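Local coordinates for protein CSP3 (Bacillus subtilis, PDB 5FIG) that probably stores copper(I) in the cytosol, binding many ions through its cysteine-rich four-helix bundle and so protecting the cell against copper toxicity, at residues A46-C49 with A50-V53; C67-C70 with A71-E75. One frame throughout, in Å; residues are numbered along the deposited sequence.

Interaction 1 of 2, residues A46-C49 with A50-V53; sequences ADIC and ALAV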
loop_
_atom_site.group_PDB
_atom_site.type_symbol
_atom_site.label_atom_id
_atom_site.label_comp_id
_atom_site.label_asym_id
_atom_site.label_seq_id
_atom_site.Cartn_x
_atom_site.Cartn_y
_atom_site.Cartn_z
ATOM N N ALA B 46 3.225 10.121 0.732
ATOM C CA ALA B 46 3.450 9.079 1.779
ATOM C C ALA B 46 3.298 7.668 1.213
ATOM O O ALA B 46 4.105 6.749 1.487
ATOM C CB ALA B 46 2.493 9.245 2.914
ATOM N N ASP B 47 2.286 7.484 0.371
ATOM C CA ASP B 47 2.055 6.172 -0.237
ATOM C C ASP B 47 3.176 5.735 -1.177
ATOM O O ASP B 47 3.622 4.569 -1.168
ATOM C CB ASP B 47 0.679 6.116 -0.950
ATOM C CG ASP B 47 -0.523 6.222 0.012
ATOM O OD1 ASP B 47 -0.397 6.182 1.270
ATOM O OD2 ASP B 47 -1.660 6.264 -0.511
ATOM N N ILE B 48 3.627 6.634 -2.051
ATOM C CA ILE B 48 4.683 6.269 -2.986
ATOM C C ILE B 48 6.009 6.066 -2.275
ATOM O O ILE B 48 6.834 5.277 -2.735
ATOM C CB ILE B 48 4.822 7.271 -4.180
ATOM C CG1 ILE B 48 5.708 6.762 -5.319
ATOM C CG2 ILE B 48 5.411 8.607 -3.777
ATOM C CD1 ILE B 48 5.121 5.603 -6.092
ATOM N N CYS B 49 6.248 6.839 -1.219
ATOM C CA CYS B 49 7.476 6.657 -0.466
ATOM C C CYS B 49 7.527 5.249 0.152
ATOM O O CYS B 49 8.581 4.597 0.084
ATOM C CB CYS B 49 7.636 7.697 0.674
ATOM S SG CYS B 49 8.159 9.326 0.087
ATOM N N ALA B 50 6.398 4.792 0.687
ATOM C CA ALA B 50 6.317 3.439 1.211
ATOM C C ALA B 50 6.622 2.417 0.086
ATOM O O ALA B 50 7.311 1.401 0.288
ATOM C CB ALA B 50 4.957 3.198 1.800
ATOM N N LEU B 51 6.046 2.643 -1.106
ATOM C CA LEU B 51 6.314 1.729 -2.221
ATOM C C LEU B 51 7.795 1.688 -2.632
ATOM O O LEU B 51 8.347 0.630 -3.000
ATOM C CB LEU B 51 5.451 2.104 -3.445
ATOM C CG LEU B 51 5.572 1.192 -4.669
ATOM C CD1 LEU B 51 4.910 -0.125 -4.395
ATOM C CD2 LEU B 51 4.928 1.836 -5.909
ATOM N N ALA B 52 8.419 2.863 -2.669
ATOM C CA ALA B 52 9.842 2.956 -3.023
ATOM C C ALA B 52 10.711 2.228 -2.027
ATOM O O ALA B 52 11.611 1.465 -2.399
ATOM C CB ALA B 52 10.264 4.415 -3.153
ATOM N N VAL B 53 10.360 2.348 -0.729
ATOM C CA VAL B 53 11.067 1.574 0.327
ATOM C C VAL B 53 10.955 0.078 0.058
ATOM O O VAL B 53 11.946 -0.648 0.063
ATOM C CB VAL B 53 10.581 1.940 1.711
ATOM C CG1 VAL B 53 11.145 0.982 2.753
ATOM C CG2 VAL B 53 10.986 3.395 2.023
#
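Ile48 and Leu51 meet at their tips, one turn apart on the same helix. CD1 of Ile48 lies 3.8 Å from CD2 of Leu51, and the two side chains cross at a slant. Both have extended first torsions. Ile48 carries CG1 anti to its backbone N (chi1 -168°), and Leu51 does the same with CG (chi1 -177°); with similar second torsions, this lets the two end methyls meet.

Behind this pair runs the alpha-helical ladder. Ala50 N donates to Ala46 O at 3.1 Å, and Leu51 N to Asp47 O at the same distance. The next rungs are Ala52 N to Ile48 O at 2.9 Å and Val53 N to Cys49 O at 3.0 Å. Side-chain carbons rest against these carbonyls. CB of Ala50 is 3.5 Å from Asp47 O, and CG2 of Val53 is 3.3 Å from Cys49 O.

The Asp47 carboxylate is held by lysines of two other subunits: OD2 forms a salt bridge with Lys54 of the second subunit, OD1 with Lys54 of the fourth. These bonds satisfy both oxygens of a buried acid and tie the helix into the tetramer.

The contact lies on helix 36-57 of the four-helix bundle. Ala46, Cys49 and Val53 pack against helix 6-27, where Cys49 meets Cys15 and Val53 meets Cys12. Ile48 and Cys49 also lean on helix 63-81. Leu51 packs against Leu51 of the second subunit, so the Ile48-Leu51 side belongs to a subunit interface, while Cys49 joins the cysteines lining the inside of the bundle, consistent with a role in holding copper(I).

Interaction 2 of 2, residues C67-C70 with A71-E75; sequences CALC and ADICE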
loop_
_atom_site.group_PDB
_atom_site.type_symbol
_atom_site.label_atom_id
_atom_site.label_comp_id
_atom_site.label_asym_id
_atom_site.label_seq_id
_atom_site.Cartn_x
_atom_site.Cartn_y
_atom_site.Cartn_z
ATOM N N CYS B 67 11.607 4.667 -7.932
ATOM C CA CYS B 67 12.325 5.807 -7.323
ATOM C C CYS B 67 12.177 7.104 -8.153
ATOM O O CYS B 67 11.974 8.189 -7.585
ATOM C CB CYS B 67 13.798 5.491 -7.112
ATOM S SG CYS B 67 14.065 4.438 -5.723
ATOM N N ALA B 68 12.243 7.010 -9.479
ATOM C CA ALA B 68 12.044 8.193 -10.316
ATOM C C ALA B 68 10.615 8.772 -10.104
ATOM O O ALA B 68 10.438 9.993 -10.015
ATOM C CB ALA B 68 12.301 7.885 -11.771
ATOM N N LEU B 69 9.610 7.891 -10.037
ATOM C CA LEU B 69 8.228 8.344 -9.772
ATOM C C LEU B 69 8.101 8.990 -8.407
ATOM O O LEU B 69 7.474 10.046 -8.254
ATOM C CB LEU B 69 7.209 7.162 -9.893
ATOM C CG LEU B 69 5.779 7.456 -9.494
ATOM C CD1 LEU B 69 5.189 8.549 -10.377
ATOM C CD2 LEU B 69 4.966 6.172 -9.623
ATOM N N CYS B 70 8.721 8.371 -7.410
ATOM C CA CYS B 70 8.723 8.893 -6.088
ATOM C C CYS B 70 9.315 10.309 -6.082
ATOM O O CYS B 70 8.775 11.193 -5.396
ATOM C CB CYS B 70 9.445 7.938 -5.130
ATOM S SG CYS B 70 9.356 8.402 -3.381
ATOM N N ALA B 71 10.384 10.518 -6.823
ATOM C CA ALA B 71 11.019 11.852 -6.846
ATOM C C ALA B 71 10.065 12.893 -7.407
ATOM O O ALA B 71 9.960 13.991 -6.882
ATOM C CB ALA B 71 12.317 11.835 -7.633
ATOM N N ASP B 72 9.366 12.521 -8.476
ATOM C CA ASP B 72 8.399 13.434 -9.103
ATOM C C ASP B 72 7.278 13.829 -8.160
ATOM O O ASP B 72 6.920 15.005 -8.071
ATOM C CB ASP B 72 7.823 12.833 -10.372
ATOM C CG ASP B 72 8.839 12.729 -11.506
ATOM O OD1 ASP B 72 9.873 13.417 -11.521
ATOM O OD2 ASP B 72 8.584 11.966 -12.455
ATOM N N ILE B 73 6.714 12.835 -7.455
ATOM C CA ILE B 73 5.619 13.081 -6.526
ATOM C C ILE B 73 6.130 13.886 -5.312
ATOM O O ILE B 73 5.482 14.869 -4.899
ATOM C CB ILE B 73 4.958 11.788 -6.069
ATOM C CG1 ILE B 73 4.345 11.170 -7.338
ATOM C CG2 ILE B 73 3.945 12.049 -4.971
ATOM C CD1 ILE B 73 3.708 9.846 -7.128
ATOM N N CYS B 74 7.292 13.515 -4.808
ATOM C CA CYS B 74 7.910 14.273 -3.708
ATOM C C CYS B 74 8.159 15.726 -4.110
ATOM O O CYS B 74 7.866 16.626 -3.308
ATOM C CB CYS B 74 9.268 13.670 -3.268
ATOM S SG CYS B 74 9.103 12.180 -2.299
ATOM N N GLU B 75 8.702 15.964 -5.316
ATOM C CA GLU B 75 8.965 17.341 -5.818
ATOM C C GLU B 75 7.630 18.135 -5.815
ATOM O O GLU B 75 7.521 19.244 -5.293
ATOM C CB GLU B 75 9.712 17.326 -7.242
ATOM C CG GLU B 75 11.189 17.094 -7.081
ATOM C CD GLU B 75 11.930 16.977 -8.396
ATOM O OE1 GLU B 75 11.332 17.239 -9.448
ATOM O OE2 GLU B 75 13.125 16.595 -8.375
#
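Ile73 reaches back one turn to Leu69. Its CB is 3.8 Å from Leu69 O, and CG1 comes closer to the same oxygen, at 3.4 Å. CD1 ends 3.8 Å from CD1 of Leu69. CG1 stands beside the backbone N (chi1 -64°) and the chain then extends, which lays CD1 against the leucine. With an alanine in place of Ile73, CD1 of Leu69 would probably lose its neighbour and a gap would open beside it.

The backbone bond from Ile73 N to Leu69 O joins the same two residues. In the next rung, Cys74 N donates to Cys70 O at 2.8 Å. Their sulfurs lie side by side, SG of Cys70 being 3.9 Å from SG of Cys74. This CXXXC spacing puts two thiols on one helix face, consistent with a copper(I) site in the loaded protein.

Asp72 is partly exposed, and its OD1 forms a salt bridge with Arg104 of helix 89-107. Ala71 and Cys74 also pack on helix 89-107, while Leu69, Cys70 and Cys74 face helix 36-57. Ile73 meets Phe62 of the second subunit, placing this side of helix 63-81 at a subunit interface.

How the interactions relate
Both interactions are mostly buried turns of successive helices, 36-57 and 63-81, with centres about 10 Å apart. They touch directly. CD1 of Ile48 is 3.6 Å from CD2 of Leu69, and SG of Cys49 is 3.8 Å from SG of both Cys70 and Cys74. The cysteines thus gather between the helices, inside the bundle, while the aliphatic pairs lie on the side facing the second subunit. The chemistry differs in two ways. Interaction 2 brings three cysteines, two of them with neighbouring sulfurs, where interaction 1 brings one. The acid of interaction 1 binds lysines of other subunits, whereas Asp72 in interaction 2 pairs with an arginine of its own chain.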